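Local coordinates for protein pseudoalteromonas arctica PAMC 21717 (Pseudoalteromonas arctica, PDB 5YL7) that probably cleaves proteins as a cold-active, calcium-binding serine protease of the subtilase family, made by a psychrophilic bacterium, at residues Q11-G19 and A222-R230; D241-Q249 and Y276-V287. One frame throughout, in Å; residues are numbered along the deposited sequence.

Contact 1: residues Q11-G19 and A222-R230; sequences QWHYYEQAG and ASVGRNGGR
R226 lies extended across the indole of W12 and ends in a salt bridge to E16. Its CB sits 3.8 Å from the centroid of the W12 six-membered ring, 4° off the normal, a clear CH-pi contact, and further out the guanidinium passes over the W12 CG and CD1 end with the two planes 17° apart. CG of R226 is anti to the backbone N (chi1 -171°), which sends the chain along the ring face instead of off its rim. The grip on E16 is side-on: R226 NE reaches E16 OE1 at 2.9 Å and R226 NH2 reaches E16 OE2 at 2.9 Å, both close to the guanidinium plane but tilted out of the carboxylate plane. R226 NH1 has a second salt bridge, to E256.

Outside this, H13 CB backs the opposite face of W12, whose NE1 donates to G257 O. One water ties E16 OE1, the R226 O and G19 N together, each at 2.8 Å. R226 itself stands in the type I turn G225 to G228 that follows strand 219-224. Shared between two carboxylates and laid on an indole, the guanidinium is probably held firmly in place, fastening the N-terminal segment to this turn of the subtilase core.

Contact 2: residues D241-Q249 and Y276-V287; sequences DVAAPGGAQ and YSQGTSMAAPHV. With CA (calcium ion), chain F.
Glycine meets glycine where G246 O accepts from G279 N at 3.0 Å, and the backbones are so close here that a CB on G246 would run into G279 O. The setting is the subtilisin-like fold, with edge strand 242-245 of the parallel sheet crossing helix 280-287 at 105°, the axes 6.6 Å apart. G279 is the N-cap of that helix, and its O accepts from both M282 N and A283 N. S281, in the first turn, has the charge-relay geometry expected of the family's nucleophile, probably with H100 and D41.

Along the strand, A244 CB packs on V287 CG2 at 3.6 Å, and P245 CG stands over the centre of the H286 ring, a CH-pi contact. H286 ND1 donates to M282 O, in its own helix, which helps fix the ring's rotation.

Beyond the glycines, Q278 turns CG between its backbone N and carbonyl carbon (chi1 66°) and extends to Q249, where Q278 OE1 takes the backbone N-H of Q249 at 2.7 Å, nearly straight. With an alanine in place of Q278, that N-H would be without this acceptor and the Q249 backbone would probably be freer to shift. Q249 NE2, whose stronger partner is D254 O, adds a weak bond to Y276 O, and its amide plane is turned 55° from that of Q278.

Contacts 1 and 2 lie with their centres about 9 Å apart and are joined through neighbouring strands of the same parallel sheet, 219-224 and 242-245, with a probable hydrogen bond from V224 N to A244 O at 2.9 Å. A second tie links the N-terminal segment to the helix: H13 ND1 and H286 NE2 are 2.9 Å apart, probably hydrogen-bonded. Packing fills in between, with G19 O 3.3 Å from P245 CB and S223 OG 3.1 Å from G246 CA. Contact 2 carries the probable nucleophile S281, while contact 1 lies farther from the centre of the chain. In segment 241-249, D241 binds calcium through both carboxylate oxygens, with V218 and E307 completing the protein ligands.

Contact 1: residues Q11-G19 and A222-R230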
ATOM      1  N   GLN A  11      12.514   3.583 -11.459  1.00  6.20           N
ATOM      2  CA  GLN A  11      11.124   3.306 -11.077  1.00  6.26           C
ATOM      3  C   GLN A  11      10.277   3.183 -12.335  1.00  5.56           C
ATOM      4  O   GLN A  11       9.371   3.898 -12.630  1.00  6.09           O
ATOM      5  CB  GLN A  11      10.605   4.430 -10.150  1.00  5.96           C
ATOM      6  CG  GLN A  11      11.349   4.424  -8.823  1.00  6.55           C
ATOM      7  CD  GLN A  11      10.837   5.425  -7.853  1.00  5.91           C
ATOM      8  OE1 GLN A  11      10.939   6.649  -8.041  1.00  6.34           O
ATOM      9  NE2 GLN A  11      10.200   4.927  -6.771  1.00  6.17           N
ATOM     10  N   TRP A  12      10.586   2.066 -13.064  1.00  5.98           N
ATOM     11  CA  TRP A  12       9.911   1.757 -14.332  1.00  6.03           C
ATOM     12  C   TRP A  12       8.394   1.742 -14.203  1.00  5.15           C
ATOM     13  O   TRP A  12       7.632   2.031 -15.125  1.00  6.50           O
ATOM     14  CB  TRP A  12      10.399   0.395 -14.883  1.00  6.17           C
ATOM     15  CG  TRP A  12      10.240  -0.750 -13.935  1.00  5.75           C
ATOM     16  CD1 TRP A  12      11.119  -1.251 -13.074  1.00  5.79           C
ATOM     17  CD2 TRP A  12       9.019  -1.519 -13.747  1.00  5.78           C
ATOM     18  NE1 TRP A  12      10.563  -2.237 -12.321  1.00  5.62           N
ATOM     19  CE2 TRP A  12       9.263  -2.415 -12.713  1.00  5.86           C
ATOM     20  CE3 TRP A  12       7.756  -1.533 -14.342  1.00  5.76           C
ATOM     21  CZ2 TRP A  12       8.270  -3.309 -12.227  1.00  5.88           C
ATOM     22  CZ3 TRP A  12       6.793  -2.415 -13.850  1.00  6.72           C
ATOM     23  CH2 TRP A  12       7.062  -3.291 -12.833  1.00  6.15           C
ATOM     24  N   HIS A  13       7.990   1.307 -12.993  1.00  4.86           N
ATOM     25  CA  HIS A  13       6.611   1.121 -12.637  1.00  5.10           C
ATOM     26  C   HIS A  13       5.782   2.408 -12.624  1.00  5.00           C
ATOM     27  O   HIS A  13       4.574   2.385 -12.608  1.00  5.30           O
ATOM     28  CB  HIS A  13       6.509   0.334 -11.344  1.00  5.03           C
ATOM     29  CG  HIS A  13       7.497   0.734 -10.316  1.00  4.67           C
ATOM     30  ND1 HIS A  13       7.200   1.694  -9.353  1.00  4.41           N
ATOM     31  CD2 HIS A  13       8.820   0.376 -10.117  1.00  5.08           C
ATOM     32  CE1 HIS A  13       8.345   1.879  -8.654  1.00  4.26           C
ATOM     33  NE2 HIS A  13       9.334   1.105  -9.058  1.00  4.97           N
ATOM     34  N   TYR A  14       6.423   3.573 -12.655  1.00  5.06           N
ATOM     35  CA  TYR A  14       5.765   4.843 -12.765  1.00  5.42           C
ATOM     36  C   TYR A  14       5.546   5.350 -14.163  1.00  6.43           C
ATOM     37  O   TYR A  14       4.661   6.168 -14.359  1.00  7.49           O
ATOM     38  CB  TYR A  14       6.528   5.926 -11.994  1.00  5.73           C
ATOM     39  CG  TYR A  14       6.615   5.754 -10.460  1.00  5.71           C
ATOM     40  CD1 TYR A  14       5.793   4.861  -9.771  1.00  5.55           C
ATOM     41  CD2 TYR A  14       7.531   6.512  -9.763  1.00  6.02           C
ATOM     42  CE1 TYR A  14       5.896   4.780  -8.398  1.00  5.60           C
ATOM     43  CE2 TYR A  14       7.610   6.434  -8.412  1.00  6.40           C
ATOM     44  CZ  TYR A  14       6.783   5.579  -7.711  1.00  5.72           C
ATOM     45  OH  TYR A  14       6.858   5.477  -6.307  1.00  5.69           O
ATOM     46  N   TYR A  15       6.351   4.867 -15.111  1.00  7.42           N
ATOM     47  CA  TYR A  15       6.345   5.566 -16.418  1.00  8.19           C
ATOM     48  C   TYR A  15       6.560   4.674 -17.623  1.00  8.93           C
ATOM     49  O   TYR A  15       6.290   5.214 -18.744  1.00  9.69           O
ATOM     50  CB  TYR A  15       7.473   6.628 -16.449  1.00  8.23           C
ATOM     51  CG  TYR A  15       8.857   6.089 -16.482  1.00  8.72           C
ATOM     52  CD1 TYR A  15       9.481   5.818 -17.681  1.00 10.10           C
ATOM     53  CD2 TYR A  15       9.613   5.860 -15.342  1.00  8.75           C
ATOM     54  CE1 TYR A  15      10.701   5.351 -17.777  1.00  9.80           C
ATOM     55  CE2 TYR A  15      10.848   5.342 -15.336  1.00  8.53           C
ATOM     56  CZ  TYR A  15      11.467   5.046 -16.627  1.00  9.42           C
ATOM     57  OH  TYR A  15      12.677   4.491 -16.717  1.00 10.66           O
ATOM     58  N   GLU A  16       7.049   3.475 -17.548  1.00  7.81           N
ATOM     59  CA  GLU A  16       7.271   2.683 -18.838  1.00  6.94           C
ATOM     60  C   GLU A  16       5.930   2.301 -19.422  1.00  8.53           C
ATOM     61  O   GLU A  16       4.924   2.095 -18.764  1.00  8.58           O
ATOM     62  CB  GLU A  16       8.066   1.446 -18.553  1.00  8.02           C
ATOM     63  CG  GLU A  16       9.490   1.699 -18.397  1.00  8.81           C
ATOM     64  CD  GLU A  16      10.357   0.472 -18.372  1.00  9.88           C
ATOM     65  OE1 GLU A  16       9.880  -0.660 -18.232  1.00  8.72           O
ATOM     66  OE2 GLU A  16      11.613   0.616 -18.447  1.00 11.94           O
ATOM     67  N   GLN A  17       5.901   2.177 -20.788  1.00  9.42           N
ATOM     68  CA  GLN A  17       4.638   1.898 -21.448  1.00 10.03           C
ATOM     69  C   GLN A  17       4.054   0.518 -21.112  1.00  8.69           C
ATOM     70  O   GLN A  17       2.865   0.390 -20.970  1.00 10.34           O
ATOM     71  CB  GLN A  17       4.853   2.038 -23.005  1.00 12.69           C
ATOM     72  CG  GLN A  17       5.089   3.506 -23.415  1.00 18.88           C
ATOM     73  CD  GLN A  17       3.956   4.415 -23.020  1.00 27.74           C
ATOM     74  OE1 GLN A  17       2.789   4.116 -23.347  1.00 31.89           O
ATOM     75  NE2 GLN A  17       4.267   5.514 -22.286  1.00 23.89           N
ATOM     76  N   ALA A  18       4.862  -0.482 -21.031  1.00  7.93           N
ATOM     77  CA  ALA A  18       4.311  -1.827 -20.847  1.00  7.55           C
ATOM     78  C   ALA A  18       3.722  -2.015 -19.458  1.00  7.63           C
ATOM     79  O   ALA A  18       2.549  -2.479 -19.366  1.00  7.95           O
ATOM     80  CB  ALA A  18       5.335  -2.905 -21.154  1.00  9.48           C
ATOM     81  N   GLY A  19       4.468  -1.743 -18.417  1.00  7.58           N
ATOM     82  CA  GLY A  19       4.037  -2.073 -17.051  1.00  7.70           C
ATOM     83  C   GLY A  19       3.883  -0.869 -16.135  1.00  7.36           C
ATOM     84  O   GLY A  19       3.546  -1.095 -14.950  1.00  8.33           O
ATOM     85  N   ALA A 222      -4.598  -6.777  -8.238  1.00  3.99           N
ATOM     86  CA  ALA A 222      -3.640  -7.799  -8.761  1.00  4.39           C
ATOM     87  C   ALA A 222      -2.375  -7.085  -9.193  1.00  4.92           C
ATOM     88  O   ALA A 222      -2.316  -5.890  -9.455  1.00  5.14           O
ATOM     89  CB  ALA A 222      -4.264  -8.562  -9.906  1.00  4.96           C
ATOM     90  N   SER A 223      -1.285  -7.863  -9.326  1.00  4.85           N
ATOM     91  CA  SER A 223       0.006  -7.353  -9.683  1.00  4.62           C
ATOM     92  C   SER A 223       0.445  -7.710 -11.088  1.00  4.84           C
ATOM     93  O   SER A 223       0.320  -8.930 -11.443  1.00  5.69           O
ATOM     94  CB  SER A 223       1.050  -7.893  -8.746  1.00  5.34           C
ATOM     95  OG  SER A 223       2.358  -7.506  -9.172  1.00  5.40           O
ATOM     96  N   VAL A 224       0.921  -6.777 -11.871  1.00  4.62           N
ATOM     97  CA  VAL A 224       1.648  -7.015 -13.111  1.00  4.57           C
ATOM     98  C   VAL A 224       3.103  -6.823 -12.895  1.00  4.93           C
ATOM     99  O   VAL A 224       3.597  -6.049 -12.062  1.00  5.22           O
ATOM    100  CB  VAL A 224       1.153  -6.221 -14.306  1.00  5.60           C
ATOM    101  CG1 VAL A 224      -0.295  -6.578 -14.643  1.00  6.39           C
ATOM    102  CG2 VAL A 224       1.307  -4.731 -14.103  1.00  6.00           C
ATOM    103  N   GLY A 225       3.893  -7.509 -13.733  1.00  5.01           N
ATOM    104  CA  GLY A 225       5.342  -7.249 -13.847  1.00  5.54           C
ATOM    105  C   GLY A 225       5.627  -6.193 -14.839  1.00  5.29           C
ATOM    106  O   GLY A 225       4.770  -5.595 -15.484  1.00  5.89           O
ATOM    107  N   ARG A 226       6.926  -6.011 -15.113  1.00  5.58           N
ATOM    108  CA  ARG A 226       7.433  -5.055 -16.062  1.00  6.74           C
ATOM    109  C   ARG A 226       7.001  -5.336 -17.497  1.00  6.31           C
ATOM    110  O   ARG A 226       6.984  -4.419 -18.299  1.00  7.03           O
ATOM    111  CB  ARG A 226       8.969  -4.957 -15.881  1.00  6.60           C
ATOM    112  CG  ARG A 226       9.602  -3.825 -16.661  1.00  6.96           C
ATOM    113  CD  ARG A 226      11.036  -3.651 -16.188  1.00  8.71           C
ATOM    114  NE  ARG A 226      11.672  -2.473 -16.754  1.00  8.98           N
ATOM    115  CZ  ARG A 226      12.894  -2.094 -16.337  1.00 11.77           C
ATOM    116  NH1 ARG A 226      13.575  -2.810 -15.471  1.00 12.23           N
ATOM    117  NH2 ARG A 226      13.308  -0.911 -16.715  1.00 13.86           N
ATOM    118  N   ASN A 227       6.598  -6.554 -17.792  1.00  6.69           N
ATOM    119  CA  ASN A 227       6.024  -6.867 -19.073  1.00  7.18           C
ATOM    120  C   ASN A 227       4.578  -6.434 -19.238  1.00  7.27           C
ATOM    121  O   ASN A 227       4.026  -6.531 -20.322  1.00  7.48           O
ATOM    122  CB  ASN A 227       6.120  -8.393 -19.413  1.00  8.02           C
ATOM    123  CG  ASN A 227       5.324  -9.260 -18.448  1.00  8.63           C
ATOM    124  OD1 ASN A 227       4.905  -8.805 -17.368  1.00  8.82           O
ATOM    125  ND2 ASN A 227       4.972 -10.453 -18.861  1.00 11.99           N
ATOM    126  N   GLY A 228       3.917  -5.976 -18.161  1.00  6.34           N
ATOM    127  CA  GLY A 228       2.499  -5.674 -18.244  1.00  6.68           C
ATOM    128  C   GLY A 228       1.581  -6.894 -18.252  1.00  6.66           C
ATOM    129  O   GLY A 228       0.389  -6.694 -18.550  1.00  8.25           O
ATOM    130  N   GLY A 229       2.088  -8.025 -17.912  1.00  6.50           N
ATOM    131  CA  GLY A 229       1.281  -9.207 -17.711  1.00  6.51           C
ATOM    132  C   GLY A 229       1.275  -9.599 -16.269  1.00  6.33           C
ATOM    133  O   GLY A 229       2.057  -9.105 -15.456  1.00  6.13           O
ATOM    134  N   ARG A 230       0.454 -10.612 -15.936  1.00  6.31           N
ATOM    135  CA  ARG A 230       0.317 -10.980 -14.540  1.00  5.51           C
ATOM    136  C   ARG A 230       1.613 -11.357 -13.924  1.00  5.81           C
ATOM    137  O   ARG A 230       2.383 -12.198 -14.452  1.00  8.03           O
ATOM    138  CB  ARG A 230      -0.692 -12.170 -14.375  1.00  6.41           C
ATOM    139  CG  ARG A 230      -1.069 -12.387 -12.922  1.00  6.86           C
ATOM    140  CD  ARG A 230      -2.210 -13.366 -12.780  1.00  7.09           C
ATOM    141  NE  ARG A 230      -1.929 -14.695 -13.312  1.00  7.14           N
ATOM    142  CZ  ARG A 230      -1.293 -15.666 -12.713  1.00  8.46           C
ATOM    143  NH1 ARG A 230      -0.843 -15.608 -11.502  1.00  8.06           N
ATOM    144  NH2 ARG A 230      -1.178 -16.855 -13.401  1.00 12.85           N
TER
HETATM  145  O   HOH W   1       7.283  -1.654 -18.135  1.00  9.74           O

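Contact 2: residues D241-Q249 and Y276-V287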
ATOM      1  N   ASP A 241     -10.385  -6.017  -8.909  1.00  4.84           N
ATOM      2  CA  ASP A 241     -10.948  -4.857  -9.564  1.00  4.69           C
ATOM      3  C   ASP A 241     -10.090  -4.310 -10.630  1.00  4.79           C
ATOM      4  O   ASP A 241     -10.533  -3.934 -11.756  1.00  5.54           O
ATOM      5  CB  ASP A 241     -11.207  -3.780  -8.503  1.00  5.28           C
ATOM      6  CG  ASP A 241     -12.258  -4.227  -7.522  1.00  6.11           C
ATOM      7  OD1 ASP A 241     -13.423  -4.530  -7.995  1.00  7.19           O
ATOM      8  OD2 ASP A 241     -12.056  -4.295  -6.290  1.00  6.73           O
ATOM      9  N   VAL A 242      -8.778  -4.168 -10.357  1.00  4.88           N
ATOM     10  CA  VAL A 242      -7.753  -3.584 -11.248  1.00  5.17           C
ATOM     11  C   VAL A 242      -6.423  -4.255 -10.984  1.00  4.22           C
ATOM     12  O   VAL A 242      -6.258  -4.936  -9.969  1.00  4.97           O
ATOM     13  CB  VAL A 242      -7.597  -2.058 -11.031  1.00  5.00           C
ATOM     14  CG1 VAL A 242      -8.909  -1.305 -11.286  1.00  5.57           C
ATOM     15  CG2 VAL A 242      -7.084  -1.759  -9.629  1.00  5.54           C
ATOM     16  N   ALA A 243      -5.476  -4.030 -11.896  1.00  4.58           N
ATOM     17  CA  ALA A 243      -4.116  -4.404 -11.687  1.00  4.33           C
ATOM     18  C   ALA A 243      -3.210  -3.211 -11.649  1.00  4.70           C
ATOM     19  O   ALA A 243      -3.516  -2.171 -12.231  1.00  4.82           O
ATOM     20  CB  ALA A 243      -3.662  -5.357 -12.772  1.00  5.40           C
ATOM     21  N   ALA A 244      -2.029  -3.401 -11.074  1.00  4.29           N
ATOM     22  CA  ALA A 244      -0.992  -2.345 -11.059  1.00  4.48           C
ATOM     23  C   ALA A 244       0.357  -3.037 -10.975  1.00  4.43           C
ATOM     24  O   ALA A 244       0.413  -4.201 -10.535  1.00  4.44           O
ATOM     25  CB  ALA A 244      -1.236  -1.357  -9.924  1.00  4.99           C
ATOM     26  N   PRO A 245       1.453  -2.342 -11.275  1.00  4.69           N
ATOM     27  CA  PRO A 245       2.752  -2.975 -11.146  1.00  4.81           C
ATOM     28  C   PRO A 245       3.108  -3.302  -9.744  1.00  4.77           C
ATOM     29  O   PRO A 245       3.216  -2.432  -8.874  1.00  5.95           O
ATOM     30  CB  PRO A 245       3.694  -1.901 -11.772  1.00  5.30           C
ATOM     31  CG  PRO A 245       2.970  -0.667 -11.641  1.00  5.53           C
ATOM     32  CD  PRO A 245       1.548  -0.992 -11.857  1.00  5.49           C
ATOM     33  N   GLY A 246       3.405  -4.587  -9.474  1.00  4.43           N
ATOM     34  CA  GLY A 246       4.022  -5.060  -8.280  1.00  4.76           C
ATOM     35  C   GLY A 246       5.354  -5.739  -8.410  1.00  4.65           C
ATOM     36  O   GLY A 246       5.959  -6.127  -7.444  1.00  5.03           O
ATOM     37  N   GLY A 247       5.752  -5.911  -9.692  1.00  5.55           N
ATOM     38  CA  GLY A 247       7.083  -6.462  -9.998  1.00  5.43           C
ATOM     39  C   GLY A 247       7.128  -7.957 -10.052  1.00  5.79           C
ATOM     40  O   GLY A 247       6.294  -8.660  -9.494  1.00  6.73           O
ATOM     41  N   ALA A 248       8.111  -8.436 -10.794  1.00  6.39           N
ATOM     42  CA  ALA A 248       8.333  -9.901 -10.942  1.00  6.45           C
ATOM     43  C   ALA A 248       9.820 -10.146 -10.904  1.00  6.60           C
ATOM     44  O   ALA A 248      10.462 -10.022 -12.001  1.00  8.15           O
ATOM     45  CB  ALA A 248       7.652 -10.426 -12.155  1.00  6.95           C
ATOM     46  N   GLN A 249      10.352 -10.507  -9.750  1.00  6.44           N
ATOM     47  CA  GLN A 249      11.770 -10.663  -9.520  1.00  7.24           C
ATOM     48  C   GLN A 249      12.153 -12.105  -9.607  1.00  7.06           C
ATOM     49  O   GLN A 249      11.349 -13.018  -9.346  1.00  8.29           O
ATOM     50  CB  GLN A 249      12.089 -10.143  -8.113  1.00  7.79           C
ATOM     51  CG  GLN A 249      11.870  -8.622  -7.919  1.00  7.38           C
ATOM     52  CD  GLN A 249      12.177  -8.232  -6.504  1.00  7.61           C
ATOM     53  OE1 GLN A 249      11.636  -8.785  -5.547  1.00  8.96           O
ATOM     54  NE2 GLN A 249      13.110  -7.243  -6.304  1.00  7.29           N
ATOM     55  N   TYR A 276      14.479  -2.807  -4.008  1.00  5.43           N
ATOM     56  CA  TYR A 276      13.487  -3.369  -4.906  1.00  5.97           C
ATOM     57  C   TYR A 276      12.806  -4.543  -4.278  1.00  5.70           C
ATOM     58  O   TYR A 276      13.444  -5.464  -3.838  1.00  6.82           O
ATOM     59  CB  TYR A 276      14.129  -3.845  -6.251  1.00  6.68           C
ATOM     60  CG  TYR A 276      14.813  -2.834  -7.067  1.00  6.46           C
ATOM     61  CD1 TYR A 276      14.161  -2.048  -8.017  1.00  6.47           C
ATOM     62  CD2 TYR A 276      16.198  -2.676  -6.955  1.00  8.42           C
ATOM     63  CE1 TYR A 276      14.850  -1.121  -8.806  1.00  8.03           C
ATOM     64  CE2 TYR A 276      16.875  -1.749  -7.757  1.00  8.87           C
ATOM     65  CZ  TYR A 276      16.209  -1.043  -8.642  1.00  8.24           C
ATOM     66  OH  TYR A 276      16.841  -0.085  -9.475  1.00 11.38           O
ATOM     67  N   SER A 277      11.453  -4.487  -4.231  1.00  6.38           N
ATOM     68  CA  SER A 277      10.644  -5.535  -3.635  1.00  6.36           C
ATOM     69  C   SER A 277       9.590  -5.951  -4.629  1.00  6.35           C
ATOM     70  O   SER A 277       9.402  -5.309  -5.660  1.00  7.95           O
ATOM     71  CB  SER A 277       9.994  -5.078  -2.356  1.00  8.75           C
ATOM     72  OG  SER A 277      10.969  -4.962  -1.283  1.00 13.16           O
ATOM     73  N   GLN A 278       8.856  -6.974  -4.339  1.00  6.32           N
ATOM     74  CA  GLN A 278       7.746  -7.420  -5.205  1.00  6.44           C
ATOM     75  C   GLN A 278       6.560  -7.913  -4.405  1.00  5.21           C
ATOM     76  O   GLN A 278       6.718  -8.383  -3.296  1.00  6.46           O
ATOM     77  CB  GLN A 278       8.148  -8.521  -6.162  1.00  6.44           C
ATOM     78  CG  GLN A 278       8.504  -9.826  -5.542  1.00  7.47           C
ATOM     79  CD  GLN A 278       8.717 -10.981  -6.498  1.00  7.80           C
ATOM     80  OE1 GLN A 278       8.615 -10.839  -7.688  1.00  7.46           O
ATOM     81  NE2 GLN A 278       8.959 -12.130  -5.942  1.00 10.69           N
ATOM     82  N   GLY A 279       5.383  -7.812  -5.059  1.00  4.78           N
ATOM     83  CA  GLY A 279       4.179  -8.400  -4.480  1.00  5.06           C
ATOM     84  C   GLY A 279       3.023  -7.617  -4.876  1.00  5.07           C
ATOM     85  O   GLY A 279       3.035  -6.466  -5.333  1.00  5.63           O
ATOM     86  N   THR A 280       1.826  -8.213  -4.622  1.00  5.61           N
ATOM     87  CA  THR A 280       0.580  -7.425  -4.624  1.00  4.67           C
ATOM     88  C   THR A 280       0.682  -6.304  -3.564  1.00  4.91           C
ATOM     89  O   THR A 280       0.023  -5.264  -3.778  1.00  4.97           O
ATOM     90  CB  THR A 280      -0.677  -8.245  -4.477  1.00  4.82           C
ATOM     91  OG1 THR A 280      -0.639  -8.956  -3.268  1.00  5.14           O
ATOM     92  CG2 THR A 280      -0.924  -9.137  -5.662  1.00  5.39           C
ATOM     93  N   SER A 281       1.534  -6.432  -2.582  1.00  5.11           N
ATOM     94  CA  SER A 281       1.772  -5.380  -1.609  1.00  5.35           C
ATOM     95  C   SER A 281       2.385  -4.117  -2.226  1.00  4.76           C
ATOM     96  O   SER A 281       2.264  -3.079  -1.638  1.00  5.18           O
ATOM     97  CB  SER A 281       2.811  -5.834  -0.585  1.00  8.77           C
ATOM     98  OG  SER A 281       2.281  -6.668   0.416  1.00 12.84           O
ATOM     99  N   MET A 282       3.095  -4.269  -3.346  1.00  4.53           N
ATOM    100  CA  MET A 282       3.733  -3.176  -4.062  1.00  4.60           C
ATOM    101  C   MET A 282       2.789  -2.612  -5.077  1.00  4.42           C
ATOM    102  O   MET A 282       2.838  -1.414  -5.395  1.00  4.90           O
ATOM    103  CB  MET A 282       5.031  -3.609  -4.716  1.00  5.54           C
ATOM    104  CG  MET A 282       6.294  -3.736  -3.820  1.00  6.06           C
ATOM    105  SD  MET A 282       6.218  -4.995  -2.539  1.00  7.11           S
ATOM    106  CE  MET A 282       5.897  -3.976  -1.112  1.00  6.70           C
ATOM    107  N   ALA A 283       1.890  -3.444  -5.614  1.00  4.26           N
ATOM    108  CA  ALA A 283       0.864  -2.967  -6.565  1.00  4.30           C
ATOM    109  C   ALA A 283      -0.176  -2.104  -5.873  1.00  4.07           C
ATOM    110  O   ALA A 283      -0.563  -1.034  -6.371  1.00  4.72           O
ATOM    111  CB  ALA A 283       0.227  -4.199  -7.223  1.00  4.51           C
ATOM    112  N   ALA A 284      -0.669  -2.537  -4.722  1.00  4.26           N
ATOM    113  CA  ALA A 284      -1.694  -1.774  -3.978  1.00  3.99           C
ATOM    114  C   ALA A 284      -1.354  -0.315  -3.738  1.00  3.40           C
ATOM    115  O   ALA A 284      -2.220   0.520  -4.038  1.00  4.12           O
ATOM    116  CB  ALA A 284      -2.079  -2.517  -2.691  1.00  4.75           C
ATOM    117  N   PRO A 285      -0.173   0.022  -3.288  1.00  4.14           N
ATOM    118  CA  PRO A 285       0.097   1.501  -2.991  1.00  4.11           C
ATOM    119  C   PRO A 285       0.168   2.286  -4.263  1.00  4.30           C
ATOM    120  O   PRO A 285      -0.044   3.511  -4.185  1.00  4.78           O
ATOM    121  CB  PRO A 285       1.379   1.472  -2.193  1.00  4.43           C
ATOM    122  CG  PRO A 285       1.998   0.129  -2.556  1.00  4.52           C
ATOM    123  CD  PRO A 285       0.870  -0.796  -2.615  1.00  4.12           C
ATOM    124  N   HIS A 286       0.468   1.708  -5.414  1.00  3.88           N
ATOM    125  CA  HIS A 286       0.286   2.453  -6.674  1.00  4.05           C
ATOM    126  C   HIS A 286      -1.135   2.868  -6.809  1.00  4.41           C
ATOM    127  O   HIS A 286      -1.461   4.034  -7.201  1.00  4.90           O
ATOM    128  CB  HIS A 286       0.753   1.638  -7.869  1.00  4.56           C
ATOM    129  CG  HIS A 286       2.250   1.486  -8.042  1.00  4.37           C
ATOM    130  ND1 HIS A 286       2.992   0.486  -7.479  1.00  4.90           N
ATOM    131  CD2 HIS A 286       3.147   2.250  -8.761  1.00  4.45           C
ATOM    132  CE1 HIS A 286       4.256   0.670  -7.864  1.00  4.96           C
ATOM    133  NE2 HIS A 286       4.379   1.709  -8.652  1.00  4.94           N
ATOM    134  N   VAL A 287      -2.072   1.948  -6.582  1.00  4.38           N
ATOM    135  CA  VAL A 287      -3.489   2.237  -6.704  1.00  4.18           C
ATOM    136  C   VAL A 287      -3.972   3.205  -5.597  1.00  4.19           C
ATOM    137  O   VAL A 287      -4.760   4.115  -5.919  1.00  4.84           O
ATOM    138  CB  VAL A 287      -4.295   0.944  -6.728  1.00  4.27           C
ATOM    139  CG1 VAL A 287      -5.796   1.187  -6.828  1.00  4.08           C
ATOM    140  CG2 VAL A 287      -3.793   0.061  -7.811  1.00  4.77           C
TER
HETATM  141 CA    CA F 804     -14.288  -4.267  -5.381  1.00  6.14          CA
HETATM  142  O   HOH W   2      13.605  -8.839  -3.409  1.00 21.22           O
HETATM  143  O   HOH W   3     -14.622  -6.439  -7.222  1.00102.83           O
HETATM  144  O   HOH W   4     -16.273  -4.882  -6.544  1.00 10.46           O
HETATM  145  O   HOH W   5     -13.716  -6.649  -5.469  1.00 11.53           O
HETATM  146  O   HOH W   6     -14.984  -5.503  -3.278  1.00  9.20           O
HETATM  147  O   HOH W   7     -16.042  -2.967  -4.108  1.00 10.17           O